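Local coordinates for protein imidazoleglycerol-phosphate dehydratase (PDB 2AE8) that catalyses the metal-dependent dehydration of imidazoleglycerol phosphate to imidazoleacetol phosphate, the sixth step of histidine biosynthesis, at residues I47-S52 with S74-N79; L129-V134 with H177-R182. All coordinates share one frame; numbering follows the deposited sequence.

The subunit is a duplicated half-domain, and the two contacts join equivalent strands of its two sheets: in each four-stranded mixed sheet, of order 1-2-4-3, the second strand meets the last antiparallel. Contact 1 lies where that pairing stops in the first sheet, contact 2 along most of it in the second, up to and including a bulge. Their centres are 24 Å apart on opposite sides of the chain's centre, with nearest atoms about 10 Å apart. Neither supplies a metal ligand. In contact 2 the side chain of Leu180 lies about 8 Å from that of the manganese ligand His188, and that of His177 about 10 Å from a bound magnesium ion.

Contact 1. Residues I47-S52 with S74-N79; sequences ISDDQS and SGLSLN
Ser48 and Ser77 form the hydrogen-bonded antiparallel pair that ends the pairing of strands 43-48 and 77-82 in the first sheet of the beta-alpha-beta sandwich. Ser77 N gives a nearly straight bond to Ser48 O (2.7 Å, 169°), while the return bond from Ser48 N to Ser77 O is more bent. Both donors lie in the plane of the carbonyl they meet. Beside this pair, Ile47 CA brings its hydrogen to Ser77 O. Ile47 and Leu78 form the next, non-hydrogen-bonded pair, their side chains on the sheet face that packs against the helices.

The branches of Leu76 part around the strand end: CD1 meets Ile47 CD1 at 3.9 Å, and CD2 lies against Asp49 CG at 3.5 Å. With CG1 opposite the backbone N (chi1 -166°) and the chain extended beyond it, the Ile47 side chain crosses that of Leu76 at a slant. Leu104, Leu105 and Met108 of helix 90-111 pack on Ile47, and Met108 also touches Leu76.

Past Ser48 the chain loops round Ser77. Ser77 OG lies 3.0 Å from both Asp50 OD1 and Ser52 O, two acceptors that compete for its one proton. The loop is itself braced by an Asx turn, in which Ser52 N points straight at Asp50 OD1 from above the carboxylate plane. Ser52 OG reaches the same oxygen from the same face, on its syn side and much closer to the plane.

Ahead of strand 77-82, Gly75, with positive phi, leads out of helix 61-74, and Ser74 OG closes an ST turn by accepting from Leu76 N. A water joins the two segments here, donating to Asp49 OD1 at 3.2 Å and, at a short 2.5 Å, to Gly75 O.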
ATOM      1  N   ILE B  47     -47.092   8.449  33.717  1.00 36.56           N
ATOM      2  CA  ILE B  47     -46.893   9.413  32.658  1.00 37.75           C
ATOM      3  C   ILE B  47     -48.242  10.042  32.277  1.00 38.95           C
ATOM      4  O   ILE B  47     -49.275   9.378  32.347  1.00 38.38           O
ATOM      5  CB  ILE B  47     -46.199   8.747  31.434  1.00 37.67           C
ATOM      6  CG1 ILE B  47     -45.663   9.802  30.457  1.00 38.35           C
ATOM      7  CG2 ILE B  47     -47.123   7.733  30.740  1.00 36.74           C
ATOM      8  CD1 ILE B  47     -44.596   9.256  29.494  1.00 37.58           C
ATOM      9  N   SER B  48     -48.221  11.309  31.875  1.00 40.89           N
ATOM     10  CA  SER B  48     -49.439  12.001  31.449  1.00 43.17           C
ATOM     11  C   SER B  48     -49.151  13.078  30.414  1.00 44.61           C
ATOM     12  O   SER B  48     -48.145  13.779  30.520  1.00 44.54           O
ATOM     13  CB  SER B  48     -50.140  12.626  32.660  1.00 42.97           C
ATOM     14  OG  SER B  48     -51.416  13.093  32.293  1.00 44.62           O
ATOM     15  N   ASP B  49     -50.049  13.227  29.435  1.00 46.69           N
ATOM     16  CA  ASP B  49     -49.914  14.267  28.406  1.00 49.55           C
ATOM     17  C   ASP B  49     -50.639  15.549  28.808  1.00 51.03           C
ATOM     18  O   ASP B  49     -51.376  16.142  28.017  1.00 51.76           O
ATOM     19  CB  ASP B  49     -50.394  13.776  27.024  1.00 49.71           C
ATOM     20  CG  ASP B  49     -49.860  14.645  25.857  1.00 51.50           C
ATOM     21  OD1 ASP B  49     -49.232  15.699  26.112  1.00 52.92           O
ATOM     22  OD2 ASP B  49     -50.057  14.266  24.675  1.00 52.63           O
ATOM     23  N   ASP B  50     -50.445  15.963  30.050  1.00 52.90           N
ATOM     24  CA  ASP B  50     -50.944  17.248  30.499  1.00 54.31           C
ATOM     25  C   ASP B  50     -49.738  18.094  30.893  1.00 55.12           C
ATOM     26  O   ASP B  50     -48.612  17.831  30.428  1.00 55.37           O
ATOM     27  CB  ASP B  50     -51.952  17.081  31.648  1.00 54.68           C
ATOM     28  CG  ASP B  50     -51.321  16.561  32.931  1.00 56.26           C
ATOM     29  OD1 ASP B  50     -50.077  16.401  32.993  1.00 57.32           O
ATOM     30  OD2 ASP B  50     -52.081  16.322  33.900  1.00 58.08           O
ATOM     31  N   GLN B  51     -49.948  19.087  31.753  1.00 55.64           N
ATOM     32  CA  GLN B  51     -48.838  19.930  32.162  1.00 56.08           C
ATOM     33  C   GLN B  51     -48.624  20.038  33.677  1.00 55.51           C
ATOM     34  O   GLN B  51     -48.195  21.073  34.188  1.00 55.99           O
ATOM     35  CB  GLN B  51     -48.921  21.299  31.475  1.00 56.74           C
ATOM     36  CG  GLN B  51     -47.551  21.828  31.019  1.00 59.33           C
ATOM     37  CD  GLN B  51     -46.542  20.709  30.780  1.00 62.25           C
ATOM     38  OE1 GLN B  51     -46.391  20.213  29.658  1.00 64.03           O
ATOM     39  NE2 GLN B  51     -45.862  20.292  31.847  1.00 64.34           N
ATOM     40  N   SER B  52     -48.891  18.942  34.377  1.00 54.60           N
ATOM     41  CA  SER B  52     -48.624  18.835  35.804  1.00 53.73           C
ATOM     42  C   SER B  52     -47.118  18.718  36.101  1.00 53.04           C
ATOM     43  O   SER B  52     -46.354  18.236  35.255  1.00 53.46           O
ATOM     44  CB  SER B  52     -49.361  17.622  36.363  1.00 53.81           C
ATOM     45  OG  SER B  52     -49.157  16.499  35.525  1.00 54.26           O
ATOM     46  N   SER B  74     -40.864  16.821  25.632  1.00 33.13           N
ATOM     47  CA  SER B  74     -41.961  16.001  25.100  1.00 33.38           C
ATOM     48  C   SER B  74     -43.354  16.567  25.427  1.00 34.51           C
ATOM     49  O   SER B  74     -44.334  16.211  24.772  1.00 34.53           O
ATOM     50  CB  SER B  74     -41.894  14.564  25.624  1.00 33.04           C
ATOM     51  OG  SER B  74     -42.141  14.507  27.023  1.00 31.60           O
ATOM     52  N   GLY B  75     -43.429  17.407  26.455  1.00 35.25           N
ATOM     53  CA  GLY B  75     -44.711  17.871  26.998  1.00 36.56           C
ATOM     54  C   GLY B  75     -45.398  16.867  27.916  1.00 37.26           C
ATOM     55  O   GLY B  75     -46.521  17.107  28.381  1.00 38.26           O
ATOM     56  N   LEU B  76     -44.745  15.737  28.181  1.00 37.35           N
ATOM     57  CA  LEU B  76     -45.328  14.701  29.035  1.00 37.25           C
ATOM     58  C   LEU B  76     -44.834  14.807  30.467  1.00 38.11           C
ATOM     59  O   LEU B  76     -43.656  15.071  30.703  1.00 38.15           O
ATOM     60  CB  LEU B  76     -45.034  13.301  28.488  1.00 36.96           C
ATOM     61  CG  LEU B  76     -45.333  13.058  27.003  1.00 36.30           C
ATOM     62  CD1 LEU B  76     -44.725  11.749  26.553  1.00 36.19           C
ATOM     63  CD2 LEU B  76     -46.834  13.083  26.736  1.00 37.04           C
ATOM     64  N   SER B  77     -45.733  14.574  31.422  1.00 37.87           N
ATOM     65  CA  SER B  77     -45.378  14.623  32.831  1.00 38.08           C
ATOM     66  C   SER B  77     -44.979  13.245  33.312  1.00 37.77           C
ATOM     67  O   SER B  77     -45.710  12.269  33.122  1.00 37.70           O
ATOM     68  CB  SER B  77     -46.551  15.158  33.665  1.00 38.39           C
ATOM     69  OG  SER B  77     -47.096  16.306  33.028  1.00 41.49           O
ATOM     70  N   LEU B  78     -43.815  13.172  33.932  1.00 37.55           N
ATOM     71  CA  LEU B  78     -43.328  11.930  34.490  1.00 38.53           C
ATOM     72  C   LEU B  78     -43.253  12.012  35.994  1.00 39.04           C
ATOM     73  O   LEU B  78     -42.751  12.991  36.552  1.00 39.04           O
ATOM     74  CB  LEU B  78     -41.920  11.617  33.964  1.00 38.26           C
ATOM     75  CG  LEU B  78     -41.710  10.584  32.875  1.00 38.52           C
ATOM     76  CD1 LEU B  78     -40.216  10.526  32.541  1.00 38.39           C
ATOM     77  CD2 LEU B  78     -42.209   9.215  33.317  1.00 36.62           C
ATOM     78  N   ASN B  79     -43.736  10.973  36.652  1.00 40.01           N
ATOM     79  CA  ASN B  79     -43.488  10.814  38.064  1.00 40.96           C
ATOM     80  C   ASN B  79     -42.890   9.456  38.322  1.00 41.31           C
ATOM     81  O   ASN B  79     -43.504   8.429  38.048  1.00 41.42           O
ATOM     82  CB  ASN B  79     -44.752  11.064  38.887  1.00 41.12           C
ATOM     83  CG  ASN B  79     -45.173  12.513  38.840  1.00 42.02           C
ATOM     84  OD1 ASN B  79     -44.745  13.313  39.660  1.00 43.47           O
ATOM     85  ND2 ASN B  79     -45.953  12.875  37.830  1.00 44.01           N
TER
HETATM   86  O   HOH W   1     -48.035  18.589  26.979  1.00 51.91           O

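Contact 2. Residues L129-V134 with H177-R182; sequences LARVVV and HIDLIR
A classic beta bulge closes one end of the antiparallel ladder between strands 128-135 and 175-182, central neighbours in the second sheet: Ile181 and Arg182 both face Leu129. Leu129 O takes a bond from Ile181 N at 2.8 Å and a weak one from Arg182 N, while Leu129 N donates to Arg182 O from above that carbonyl's plane. Beyond the bulge the ladder is regular, with paired bonds joining Arg131 to Asp179 and Val133 to His177.

The bulge lets Ile181 join the face of Leu129 and Arg131. Its side chain lies alongside that of Leu129, Ile181 CD1 3.8 Å from Leu129 CD2, and CD1 also touches Arg131 CB at 3.9 Å. On the opposite face, Val132 CG2 lies beside Ile178 CG1 at 3.8 Å, and helix 186-205 packs over Ala130 and Val132.

Arg131 and Asp179 run side by side, joined by a salt bridge from NH2 to OD2 of 2.9 Å. OD2 sits at the guanidinium edge, but the carboxylate is turned 66° from the guanidinium plane and the hydrogen bond within the bridge is weak. A bend at chi3 (65°) swings the guanidinium over toward Asp179. A water lying in its plane accepts from Arg131 NE at 2.8 Å and lies 2.6 Å from Asp179 OD2. Arg131 NH1 hydrogen-bonds Tyr122 OH of the same chain.

Arg182 of a neighbouring subunit bridges to Asp179 OD1 and hydrogen-bonds His177 ND1, while His177 NE2 hydrogen-bonds Asp126 O of that subunit; this chain's Arg182 reaches another subunit likewise. Asp179 probably stays ionised, its charge balanced by Arg131 of its own chain and Arg182 of the neighbouring subunit.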
ATOM      1  N   LEU B 129     -24.181  17.985  17.264  1.00 24.53           N
ATOM      2  CA  LEU B 129     -25.462  18.076  16.569  1.00 24.37           C
ATOM      3  C   LEU B 129     -26.082  16.680  16.531  1.00 24.73           C
ATOM      4  O   LEU B 129     -25.424  15.730  16.097  1.00 24.55           O
ATOM      5  CB  LEU B 129     -25.286  18.625  15.146  1.00 24.02           C
ATOM      6  CG  LEU B 129     -26.556  18.732  14.288  1.00 24.02           C
ATOM      7  CD1 LEU B 129     -27.518  19.823  14.811  1.00 24.14           C
ATOM      8  CD2 LEU B 129     -26.177  19.010  12.852  1.00 23.29           C
ATOM      9  N   ALA B 130     -27.315  16.543  17.021  1.00 23.93           N
ATOM     10  CA  ALA B 130     -28.023  15.280  16.908  1.00 23.99           C
ATOM     11  C   ALA B 130     -29.304  15.410  16.105  1.00 24.09           C
ATOM     12  O   ALA B 130     -29.963  16.474  16.120  1.00 23.46           O
ATOM     13  CB  ALA B 130     -28.307  14.683  18.285  1.00 24.59           C
ATOM     14  N   ARG B 131     -29.648  14.332  15.401  1.00 23.50           N
ATOM     15  CA  ARG B 131     -30.936  14.222  14.725  1.00 23.57           C
ATOM     16  C   ARG B 131     -31.645  12.986  15.238  1.00 23.71           C
ATOM     17  O   ARG B 131     -31.060  11.902  15.295  1.00 23.99           O
ATOM     18  CB  ARG B 131     -30.796  14.117  13.202  1.00 23.68           C
ATOM     19  CG  ARG B 131     -32.124  13.817  12.484  1.00 24.35           C
ATOM     20  CD  ARG B 131     -31.942  13.506  11.007  1.00 25.02           C
ATOM     21  NE  ARG B 131     -31.192  12.266  10.810  1.00 25.35           N
ATOM     22  CZ  ARG B 131     -30.088  12.172  10.074  1.00 27.14           C
ATOM     23  NH1 ARG B 131     -29.608  13.249   9.454  1.00 25.45           N
ATOM     24  NH2 ARG B 131     -29.472  10.999   9.958  1.00 24.80           N
ATOM     25  N   VAL B 132     -32.917  13.142  15.591  1.00 22.95           N
ATOM     26  CA  VAL B 132     -33.741  11.983  15.940  1.00 23.68           C
ATOM     27  C   VAL B 132     -35.014  12.012  15.113  1.00 24.32           C
ATOM     28  O   VAL B 132     -35.656  13.061  14.986  1.00 24.64           O
ATOM     29  CB  VAL B 132     -34.039  11.900  17.434  1.00 23.72           C
ATOM     30  CG1 VAL B 132     -34.947  10.707  17.721  1.00 22.29           C
ATOM     31  CG2 VAL B 132     -32.710  11.779  18.229  1.00 24.03           C
ATOM     32  N   VAL B 133     -35.346  10.854  14.553  1.00 24.94           N
ATOM     33  CA  VAL B 133     -36.523  10.655  13.713  1.00 25.93           C
ATOM     34  C   VAL B 133     -37.369   9.605  14.411  1.00 27.26           C
ATOM     35  O   VAL B 133     -36.884   8.511  14.676  1.00 26.73           O
ATOM     36  CB  VAL B 133     -36.136  10.125  12.285  1.00 26.40           C
ATOM     37  CG1 VAL B 133     -37.384   9.796  11.473  1.00 24.28           C
ATOM     38  CG2 VAL B 133     -35.261  11.152  11.537  1.00 25.11           C
ATOM     39  N   VAL B 134     -38.620   9.938  14.733  1.00 28.53           N
ATOM     40  CA  VAL B 134     -39.538   8.913  15.265  1.00 29.13           C
ATOM     41  C   VAL B 134     -40.799   8.728  14.440  1.00 29.96           C
ATOM     42  O   VAL B 134     -41.351   9.685  13.884  1.00 30.00           O
ATOM     43  CB  VAL B 134     -39.828   8.974  16.830  1.00 30.58           C
ATOM     44  CG1 VAL B 134     -38.935   9.932  17.602  1.00 29.35           C
ATOM     45  CG2 VAL B 134     -41.338   9.096  17.185  1.00 29.14           C
ATOM     46  N   HIS B 177     -34.840   6.441  14.618  1.00 25.43           N
ATOM     47  CA  HIS B 177     -33.439   6.556  14.201  1.00 24.84           C
ATOM     48  C   HIS B 177     -32.789   7.692  14.978  1.00 25.04           C
ATOM     49  O   HIS B 177     -33.230   8.840  14.896  1.00 24.52           O
ATOM     50  CB  HIS B 177     -33.331   6.806  12.687  1.00 24.31           C
ATOM     51  CG  HIS B 177     -33.590   5.577  11.851  1.00 24.60           C
ATOM     52  ND1 HIS B 177     -32.669   5.078  10.959  1.00 25.57           N
ATOM     53  CD2 HIS B 177     -34.656   4.741  11.793  1.00 24.63           C
ATOM     54  CE1 HIS B 177     -33.147   3.984  10.390  1.00 24.90           C
ATOM     55  NE2 HIS B 177     -34.359   3.766  10.870  1.00 26.99           N
ATOM     56  N   ILE B 178     -31.736   7.357  15.722  1.00 24.53           N
ATOM     57  CA  ILE B 178     -30.945   8.342  16.450  1.00 24.48           C
ATOM     58  C   ILE B 178     -29.568   8.457  15.786  1.00 24.66           C
ATOM     59  O   ILE B 178     -28.870   7.450  15.610  1.00 24.01           O
ATOM     60  CB  ILE B 178     -30.793   7.939  17.939  1.00 23.97           C
ATOM     61  CG1 ILE B 178     -32.168   8.000  18.648  1.00 24.93           C
ATOM     62  CG2 ILE B 178     -29.733   8.808  18.626  1.00 24.19           C
ATOM     63  CD1 ILE B 178     -32.165   7.524  20.080  1.00 25.38           C
ATOM     64  N   ASP B 179     -29.191   9.682  15.427  1.00 24.37           N
ATOM     65  CA  ASP B 179     -27.930   9.934  14.724  1.00 25.32           C
ATOM     66  C   ASP B 179     -27.189  11.096  15.382  1.00 25.81           C
ATOM     67  O   ASP B 179     -27.728  12.202  15.486  1.00 25.85           O
ATOM     68  CB  ASP B 179     -28.191  10.300  13.251  1.00 25.36           C
ATOM     69  CG  ASP B 179     -28.448   9.080  12.366  1.00 27.25           C
ATOM     70  OD1 ASP B 179     -27.476   8.335  12.107  1.00 28.56           O
ATOM     71  OD2 ASP B 179     -29.603   8.874  11.887  1.00 27.49           O
ATOM     72  N   LEU B 180     -25.958  10.845  15.811  1.00 26.21           N
ATOM     73  CA  LEU B 180     -25.085  11.903  16.258  1.00 27.54           C
ATOM     74  C   LEU B 180     -24.350  12.367  15.026  1.00 27.46           C
ATOM     75  O   LEU B 180     -23.459  11.666  14.540  1.00 27.31           O
ATOM     76  CB  LEU B 180     -24.063  11.353  17.252  1.00 27.61           C
ATOM     77  CG  LEU B 180     -23.832  12.010  18.610  1.00 31.04           C
ATOM     78  CD1 LEU B 180     -22.423  11.637  19.124  1.00 29.61           C
ATOM     79  CD2 LEU B 180     -24.076  13.507  18.639  1.00 28.45           C
ATOM     80  N   ILE B 181     -24.707  13.533  14.503  1.00 27.34           N
ATOM     81  CA  ILE B 181     -24.091  14.020  13.263  1.00 27.39           C
ATOM     82  C   ILE B 181     -22.651  14.465  13.516  1.00 27.12           C
ATOM     83  O   ILE B 181     -21.767  14.200  12.712  1.00 26.13           O
ATOM     84  CB  ILE B 181     -24.928  15.128  12.596  1.00 27.99           C
ATOM     85  CG1 ILE B 181     -26.273  14.524  12.148  1.00 29.66           C
ATOM     86  CG2 ILE B 181     -24.156  15.752  11.418  1.00 28.54           C
ATOM     87  CD1 ILE B 181     -27.352  15.514  12.090  1.00 35.22           C
ATOM     88  N   ARG B 182     -22.430  15.126  14.650  1.00 26.28           N
ATOM     89  CA  ARG B 182     -21.089  15.431  15.139  1.00 25.55           C
ATOM     90  C   ARG B 182     -21.142  15.554  16.659  1.00 25.71           C
ATOM     91  O   ARG B 182     -22.201  15.825  17.219  1.00 24.26           O
ATOM     92  CB  ARG B 182     -20.500  16.686  14.475  1.00 25.87           C
ATOM     93  CG  ARG B 182     -21.320  17.975  14.628  1.00 25.80           C
ATOM     94  CD  ARG B 182     -20.605  19.158  13.922  1.00 25.83           C
ATOM     95  NE  ARG B 182     -20.489  18.852  12.495  1.00 24.75           N
ATOM     96  CZ  ARG B 182     -21.372  19.211  11.575  1.00 24.50           C
ATOM     97  NH1 ARG B 182     -22.427  19.965  11.898  1.00 21.97           N
ATOM     98  NH2 ARG B 182     -21.183  18.828  10.323  1.00 21.88           N
TER
HETATM   99  O   HOH W   2     -31.833  10.109  12.520  1.00 26.54           O